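Local coordinates for protein glycerol kinase, putative (Plasmodium falciparum, PDB 2W41) that probably phosphorylates glycerol to sn-glycerol 3-phosphate at the expense of ATP, as an FGGY-family kinase, and binds ADP, at residues E90-W95 with I168-T173; P102-I107 with L148-N153; T20-Y25 with N62-G67. All coordinates share one frame; numbering follows the deposited sequence.

All three contacts lie in the N-terminal family region of this actin-like kinase, away from the bound ADP. Contact 3 comes first along the chain. It packs helix 53-74 on strand 19-25 of the six-stranded mixed sheet. Contact 1 pairs strands 92-96 and 166-170 in a separate two-stranded sheet, and contact 2 falls between its two segments in sequence. Contacts 1 and 2 touch, with centres about 11 Å apart: Val92 and Ile94 are probably bonded through their backbones to Ile107 and Leu103. Contact 3 is about 21 Å from contact 1 and 29 Å from contact 2, between centres. Contacts 1 and 2 are one connected group, and contact 3 stays about 8 Å from it at the nearest atoms.

Contact 1: residues E90-W95 with I168-T173; sequences ETVIIW and IGNINT. With EDO (1,2-ethanediol), chain T.
The backbone O of Thr91 is gripped twice. Asn170 ND2 donates to Thr91 O at 2.9 Å, from above the carbonyl plane and with a bent N-H...O angle of 145°. A water donates to the same Thr91 O at 2.8 Å and accepts from the backbone N of Ile171, so it bridges the two segments where helix 171-179 starts. Asn170 is the N-cap residue, but its side chain is used across the contact instead of capping the helix. Its ND2 also bonds Ser143 OG.

Past this point the backbones pair as antiparallel strands. Ile93 and Gly169 form the hydrogen-bonded pair. Ile93 N reaches Gly169 O at 2.8 Å, and Gly169 N returns to Ile93 O at 2.9 Å; both bonds are nearly straight.

Trp95 takes the cramped first torsion (chi1 67°), with CG between the backbone N and the carbonyl carbon. This brings its six-membered ring back against Gly169 at an oblique angle, and the glycine has no side chain in the way. Trp95 CZ3 comes within 3.7 Å of Gly169 N, and Thr173 CG2 meets the ring edge at CH2. Beside it, Ile93 CD1 meets Ile171 CD1 at 3.7 Å. On the opposite face of the two-stranded sheet from Ile93, Val92 CG2 and Ile168 CG2 lie side by side, 3.8 Å apart.

Glu90 OE1 accepts from a bound ethanediol, and its OE2 makes a salt bridge with Arg193. Val92, Ile94 and Ile168 face helices 144-152 and 155-163, while Trp95 packs against Trp174 and Phe177 of helix 171-179.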
# COMPACT_ATOMS: atom_id res chain seq x y z
N GLU B 90 15.20 31.51 -11.78
CA GLU B 90 13.94 32.00 -11.16
C GLU B 90 14.16 32.77 -9.84
O GLU B 90 13.64 33.87 -9.68
CB GLU B 90 12.97 30.82 -10.99
CG GLU B 90 12.47 30.32 -12.34
CD GLU B 90 12.39 28.84 -12.45
OE1 GLU B 90 12.17 28.19 -11.41
OE2 GLU B 90 12.54 28.29 -13.57
N THR B 91 14.93 32.20 -8.91
CA THR B 91 15.48 32.94 -7.76
C THR B 91 15.86 34.37 -8.11
O THR B 91 16.54 34.61 -9.11
CB THR B 91 16.69 32.19 -7.12
OG1 THR B 91 16.21 30.95 -6.58
CG2 THR B 91 17.38 33.01 -6.02
N VAL B 92 15.36 35.32 -7.30
CA VAL B 92 15.46 36.75 -7.64
C VAL B 92 16.06 37.62 -6.54
O VAL B 92 15.77 37.42 -5.35
CB VAL B 92 14.10 37.32 -8.23
CG1 VAL B 92 12.99 37.45 -7.14
CG2 VAL B 92 14.33 38.67 -8.99
N ILE B 93 16.87 38.59 -6.92
CA ILE B 93 17.34 39.61 -6.00
C ILE B 93 17.05 40.98 -6.58
O ILE B 93 17.12 41.18 -7.80
CB ILE B 93 18.86 39.51 -5.73
CG1 ILE B 93 19.23 38.09 -5.32
CG2 ILE B 93 19.32 40.50 -4.65
CD1 ILE B 93 20.53 37.61 -5.96
N ILE B 94 16.70 41.91 -5.68
CA ILE B 94 16.65 43.32 -6.02
C ILE B 94 17.70 44.03 -5.22
O ILE B 94 17.81 43.79 -4.01
CB ILE B 94 15.26 43.95 -5.81
CG1 ILE B 94 14.19 43.10 -6.53
CG2 ILE B 94 15.28 45.42 -6.35
CD1 ILE B 94 12.77 43.70 -6.55
N TRP B 95 18.51 44.85 -5.90
CA TRP B 95 19.56 45.60 -5.20
C TRP B 95 19.71 47.05 -5.66
O TRP B 95 19.04 47.53 -6.57
CB TRP B 95 20.92 44.87 -5.23
CG TRP B 95 21.57 44.74 -6.58
CD1 TRP B 95 22.48 45.60 -7.17
CD2 TRP B 95 21.39 43.66 -7.51
NE1 TRP B 95 22.85 45.13 -8.40
CE2 TRP B 95 22.19 43.94 -8.65
CE3 TRP B 95 20.60 42.49 -7.50
CZ2 TRP B 95 22.24 43.08 -9.76
CZ3 TRP B 95 20.64 41.63 -8.61
CH2 TRP B 95 21.46 41.93 -9.72
N ILE B 168 16.78 44.65 -10.78
CA ILE B 168 16.16 43.34 -10.62
C ILE B 168 16.97 42.24 -11.41
O ILE B 168 17.07 42.23 -12.66
CB ILE B 168 14.68 43.37 -11.08
CG1 ILE B 168 13.95 44.63 -10.54
CG2 ILE B 168 13.95 42.01 -10.76
CD1 ILE B 168 12.47 44.79 -11.03
N GLY B 169 17.53 41.30 -10.66
CA GLY B 169 18.34 40.26 -11.25
C GLY B 169 18.11 38.86 -10.74
O GLY B 169 17.91 38.61 -9.55
N ASN B 170 18.16 37.92 -11.69
CA ASN B 170 18.38 36.53 -11.35
C ASN B 170 19.85 36.35 -10.89
O ASN B 170 20.63 37.32 -10.95
CB ASN B 170 18.01 35.65 -12.54
CG ASN B 170 16.49 35.59 -12.78
OD1 ASN B 170 16.05 35.52 -13.92
ND2 ASN B 170 15.69 35.57 -11.71
N ILE B 171 20.20 35.17 -10.38
CA ILE B 171 21.53 34.90 -9.79
C ILE B 171 22.73 35.12 -10.72
O ILE B 171 23.81 35.52 -10.25
CB ILE B 171 21.62 33.47 -9.21
CG1 ILE B 171 20.81 33.34 -7.90
CG2 ILE B 171 23.08 33.04 -9.05
CD1 ILE B 171 21.39 34.03 -6.66
N ASN B 172 22.56 34.88 -12.03
CA ASN B 172 23.59 35.16 -13.02
C ASN B 172 23.95 36.63 -13.02
O ASN B 172 25.14 36.98 -12.93
CB ASN B 172 23.21 34.66 -14.42
CG ASN B 172 21.89 35.23 -14.94
OD1 ASN B 172 20.88 35.25 -14.22
ND2 ASN B 172 21.89 35.68 -16.20
N THR B 173 22.92 37.48 -13.09
CA THR B 173 23.03 38.96 -13.13
C THR B 173 23.77 39.42 -11.87
O THR B 173 24.70 40.23 -11.95
CB THR B 173 21.61 39.62 -13.21
OG1 THR B 173 20.88 39.06 -14.31
CG2 THR B 173 21.68 41.13 -13.40
C1 EDO T . 10.19 24.78 -11.02
O1 EDO T . 11.01 25.74 -11.66
C2 EDO T . 9.22 24.30 -12.09
O2 EDO T . 8.50 25.41 -12.64
O HOH W 1 18.14 33.05 -10.74

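Contact 2: residues P102-I107 with L148-N153; sequences PLYNAI and LWLIQN
Leu150 lays its CD1 methyl over one face of the Tyr104 ring. This is a CH-pi contact: CD1 is 4.0 Å from the ring centroid of Tyr104 and 15° off the ring normal. The tyrosine CG is anti to the backbone N (chi1 -164°), which carries the ring out toward the helix. The other methyl, Leu150 CD2, meets Ile107 CD1 tip to tip at 3.4 Å. That is close, and the leucine chi2 of -19° is nearly eclipsed, so the exact placement of the two methyls is doubtful.

Trp149 borders the same patch more loosely. Its CH2 is 4.2 Å from Tyr104 OH. Asn153 keeps its ND2 over the centre of the indole face, 3.8 Å above the plane, while that ND2 donates to Trp149 O at 2.9 Å on a lone pair. The backbone N of Asn153 bonds this carbonyl too, so the helix end is doubly tied.

The polar end of Tyr104 is held by Glu50 and Arg113, and Arg113 also makes a cation-pi contact with Trp149. Helix 144-152 thus packs against strand 106-107 and the loop that leads into it, with Ile157 of helix 155-163 touching Leu150 as well.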
# COMPACT_ATOMS: atom_id res chain seq x y z
N PRO B 102 21.95 44.59 -1.52
CA PRO B 102 20.59 44.06 -1.63
C PRO B 102 19.57 44.81 -0.76
O PRO B 102 19.80 45.08 0.43
CB PRO B 102 20.72 42.58 -1.16
CG PRO B 102 22.07 42.44 -0.55
CD PRO B 102 22.93 43.57 -1.10
N LEU B 103 18.44 45.14 -1.37
CA LEU B 103 17.30 45.74 -0.66
C LEU B 103 16.49 44.65 0.05
O LEU B 103 15.58 44.93 0.84
CB LEU B 103 16.45 46.57 -1.63
CG LEU B 103 17.30 47.52 -2.50
CD1 LEU B 103 16.48 48.26 -3.53
CD2 LEU B 103 18.15 48.51 -1.67
N TYR B 104 16.85 43.39 -0.23
CA TYR B 104 16.22 42.22 0.41
C TYR B 104 16.99 40.98 -0.05
O TYR B 104 17.62 40.96 -1.12
CB TYR B 104 14.74 42.11 0.00
CG TYR B 104 13.86 41.21 0.86
CD1 TYR B 104 13.14 41.73 1.95
CD2 TYR B 104 13.72 39.85 0.58
CE1 TYR B 104 12.31 40.92 2.71
CE2 TYR B 104 12.91 39.03 1.35
CZ TYR B 104 12.20 39.57 2.42
OH TYR B 104 11.40 38.75 3.20
N ASN B 105 16.93 39.94 0.77
CA ASN B 105 17.42 38.62 0.40
C ASN B 105 16.95 38.16 -0.95
O ASN B 105 15.99 38.70 -1.51
CB ASN B 105 16.97 37.61 1.43
CG ASN B 105 17.85 37.58 2.63
OD1 ASN B 105 17.60 36.83 3.56
ND2 ASN B 105 18.89 38.42 2.63
N ALA B 106 17.64 37.15 -1.46
CA ALA B 106 17.17 36.45 -2.64
C ALA B 106 15.92 35.66 -2.21
O ALA B 106 15.86 35.15 -1.10
CB ALA B 106 18.27 35.52 -3.18
N ILE B 107 14.91 35.60 -3.08
CA ILE B 107 13.73 34.77 -2.82
C ILE B 107 13.83 33.58 -3.77
O ILE B 107 13.70 33.69 -4.98
CB ILE B 107 12.35 35.57 -2.95
CG1 ILE B 107 12.25 36.74 -1.98
CG2 ILE B 107 11.15 34.66 -2.71
CD1 ILE B 107 10.88 37.57 -2.07
N LEU B 148 6.84 41.32 -7.50
CA LEU B 148 5.57 41.96 -7.11
C LEU B 148 5.36 41.98 -5.61
O LEU B 148 5.11 43.05 -5.01
CB LEU B 148 4.36 41.27 -7.79
CG LEU B 148 2.96 41.78 -7.40
CD1 LEU B 148 2.69 43.18 -7.96
CD2 LEU B 148 1.89 40.85 -7.83
N TRP B 149 5.45 40.80 -4.99
CA TRP B 149 5.43 40.75 -3.53
C TRP B 149 6.38 41.78 -2.91
O TRP B 149 6.00 42.47 -1.96
CB TRP B 149 5.76 39.36 -3.03
CG TRP B 149 5.48 39.11 -1.58
CD1 TRP B 149 4.38 38.46 -1.06
CD2 TRP B 149 6.33 39.43 -0.45
NE1 TRP B 149 4.49 38.36 0.32
CE2 TRP B 149 5.68 38.93 0.72
CE3 TRP B 149 7.57 40.06 -0.32
CZ2 TRP B 149 6.23 39.07 2.01
CZ3 TRP B 149 8.12 40.20 0.96
CH2 TRP B 149 7.44 39.72 2.11
N LEU B 150 7.60 41.90 -3.44
CA LEU B 150 8.57 42.89 -2.90
C LEU B 150 8.08 44.31 -3.03
O LEU B 150 8.26 45.08 -2.13
CB LEU B 150 9.97 42.78 -3.52
CG LEU B 150 11.03 41.90 -2.85
CD1 LEU B 150 10.73 41.57 -1.37
CD2 LEU B 150 11.18 40.62 -3.63
N ILE B 151 7.51 44.65 -4.19
CA ILE B 151 6.92 45.98 -4.48
C ILE B 151 5.74 46.34 -3.54
O ILE B 151 5.55 47.50 -3.18
CB ILE B 151 6.45 46.02 -5.96
CG1 ILE B 151 7.66 46.12 -6.89
CG2 ILE B 151 5.45 47.18 -6.22
CD1 ILE B 151 7.33 45.89 -8.39
N GLN B 152 4.96 45.33 -3.18
CA GLN B 152 3.78 45.53 -2.36
C GLN B 152 4.08 45.61 -0.85
O GLN B 152 3.44 46.39 -0.14
CB GLN B 152 2.76 44.41 -2.63
CG GLN B 152 2.07 44.45 -3.99
CD GLN B 152 0.99 43.38 -4.09
OE1 GLN B 152 0.90 42.49 -3.23
NE2 GLN B 152 0.16 43.46 -5.12
N ASN B 153 5.03 44.82 -0.36
CA ASN B 153 5.35 44.81 1.07
C ASN B 153 6.62 45.54 1.39
O ASN B 153 7.13 45.37 2.46
CB ASN B 153 5.46 43.40 1.64
CG ASN B 153 4.27 42.51 1.32
OD1 ASN B 153 3.69 41.90 2.22
ND2 ASN B 153 3.93 42.39 0.03

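Contact 3: residues T20-Y25 with N62-G67; sequences TKVFFY and NLMNEG
Apolar packing carries this contact. Leu63 points from helix 53-74 to strand 19-25 and sits between Thr20 and Val22. Its CB meets both methyls of Val22: Leu63 CB is 3.7 Å from Val22 CG2 and 3.8 Å from Val22 CG1. The valine has CG1 beside the backbone N and CG2 between the N and the carbonyl carbon (chi1 -66°), so both methyls face the leucine CB at nearly equal distance. Further out, Leu63 CD1 lies 3.9 Å from Thr20 CG2. Met64 adds a looser touch, its CG being 4.4 Å from Val22 CG1.

Aromatic contact comes from Phe24. One end of its ring reaches the helix backbone at Gly67, with Phe24 CE2 3.7 Å from Gly67 CA. The glycine lets the ring lie this close to the helix. Met64 O lies near the ring plane at the edge, 4.3 Å from Phe24 CZ, and takes a hydrogen bond from Tyr241 OH.

Polar atoms play little part across the interface. Thr20 OG1 bonds Gln15 instead.

The strand and helix segments run at 29° to each other, 8.6 Å apart at their axes. Strand 19-25 spends its backbone bonds within the sheet, on strands 6-15 and 31-38. Its side chains meet the helix through carbon atoms, with no hydrogen bond between the two segments. Burial of apolar surface is therefore what joins helix to sheet here.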
# COMPACT_ATOMS: atom_id res chain seq x y z
N THR B 20 27.48 26.49 -3.76
CA THR B 20 28.23 27.12 -4.84
C THR B 20 29.43 26.27 -5.19
O THR B 20 30.27 26.00 -4.32
CB THR B 20 28.67 28.54 -4.47
OG1 THR B 20 27.50 29.31 -4.16
CG2 THR B 20 29.40 29.20 -5.62
N LYS B 21 29.50 25.88 -6.47
CA LYS B 21 30.60 25.03 -7.00
C LYS B 21 31.52 25.77 -7.98
O LYS B 21 31.04 26.58 -8.81
CB LYS B 21 30.04 23.80 -7.71
CG LYS B 21 29.43 22.73 -6.82
CD LYS B 21 28.47 21.85 -7.64
CE LYS B 21 27.58 21.00 -6.74
NZ LYS B 21 26.22 20.78 -7.36
N VAL B 22 32.82 25.48 -7.90
CA VAL B 22 33.77 25.91 -8.94
C VAL B 22 34.45 24.70 -9.60
O VAL B 22 34.98 23.82 -8.89
CB VAL B 22 34.82 26.93 -8.44
CG1 VAL B 22 34.18 28.27 -8.05
CG2 VAL B 22 35.68 26.36 -7.34
N PHE B 23 34.44 24.68 -10.94
CA PHE B 23 35.08 23.65 -11.77
C PHE B 23 36.17 24.27 -12.65
O PHE B 23 35.92 25.23 -13.38
CB PHE B 23 34.04 22.89 -12.61
CG PHE B 23 33.08 22.08 -11.79
CD1 PHE B 23 33.34 20.74 -11.53
CD2 PHE B 23 31.94 22.67 -11.23
CE1 PHE B 23 32.47 19.99 -10.75
CE2 PHE B 23 31.07 21.94 -10.44
CZ PHE B 23 31.33 20.60 -10.19
N PHE B 24 37.39 23.75 -12.56
CA PHE B 24 38.48 24.16 -13.45
C PHE B 24 38.65 23.10 -14.50
O PHE B 24 39.19 22.06 -14.23
CB PHE B 24 39.74 24.38 -12.63
CG PHE B 24 39.65 25.54 -11.65
CD1 PHE B 24 40.04 26.85 -12.04
CD2 PHE B 24 39.13 25.36 -10.36
CE1 PHE B 24 39.95 27.94 -11.14
CE2 PHE B 24 39.04 26.46 -9.43
CZ PHE B 24 39.43 27.73 -9.82
N TYR B 25 38.13 23.32 -15.69
CA TYR B 25 38.24 22.37 -16.80
C TYR B 25 39.47 22.65 -17.67
O TYR B 25 39.75 23.79 -17.95
CB TYR B 25 37.00 22.49 -17.69
CG TYR B 25 35.79 21.79 -17.12
CD1 TYR B 25 35.51 20.47 -17.45
CD2 TYR B 25 34.92 22.45 -16.25
CE1 TYR B 25 34.39 19.82 -16.95
CE2 TYR B 25 33.80 21.81 -15.71
CZ TYR B 25 33.52 20.50 -16.06
OH TYR B 25 32.39 19.86 -15.51
N ASN B 62 35.75 33.01 -2.12
CA ASN B 62 36.57 32.06 -1.42
C ASN B 62 37.01 30.86 -2.26
O ASN B 62 38.20 30.53 -2.28
CB ASN B 62 35.94 31.70 -0.08
CG ASN B 62 36.05 32.86 0.94
OD1 ASN B 62 36.85 33.80 0.73
ND2 ASN B 62 35.24 32.81 2.02
N LEU B 63 36.07 30.23 -2.97
CA LEU B 63 36.35 29.10 -3.85
C LEU B 63 37.30 29.47 -5.01
O LEU B 63 38.24 28.68 -5.37
CB LEU B 63 35.04 28.57 -4.40
CG LEU B 63 34.08 27.95 -3.40
CD1 LEU B 63 32.63 27.95 -3.89
CD2 LEU B 63 34.59 26.54 -3.05
N MET B 64 37.06 30.65 -5.60
CA MET B 64 37.85 31.13 -6.73
C MET B 64 39.29 31.29 -6.29
O MET B 64 40.23 30.90 -7.01
CB MET B 64 37.28 32.42 -7.28
CG MET B 64 36.03 32.25 -8.12
SD MET B 64 35.30 33.79 -8.76
CE MET B 64 36.41 34.21 -10.10
N ASN B 65 39.49 31.84 -5.09
CA ASN B 65 40.86 32.14 -4.62
C ASN B 65 41.63 30.91 -4.16
O ASN B 65 42.83 30.82 -4.42
CB ASN B 65 40.89 33.24 -3.56
CG ASN B 65 40.60 34.61 -4.13
OD1 ASN B 65 41.01 34.96 -5.24
ND2 ASN B 65 39.91 35.40 -3.36
N GLU B 66 40.96 29.97 -3.50
CA GLU B 66 41.59 28.71 -3.08
C GLU B 66 41.88 27.76 -4.27
O GLU B 66 42.92 27.11 -4.27
CB GLU B 66 40.80 28.03 -1.96
CG GLU B 66 39.89 26.86 -2.37
CD GLU B 66 40.60 25.51 -2.38
OE1 GLU B 66 41.61 25.41 -1.66
OE2 GLU B 66 40.14 24.55 -3.08
N GLY B 67 40.98 27.70 -5.25
CA GLY B 67 41.20 26.91 -6.45
C GLY B 67 42.45 27.31 -7.23
O GLY B 67 43.22 26.46 -7.65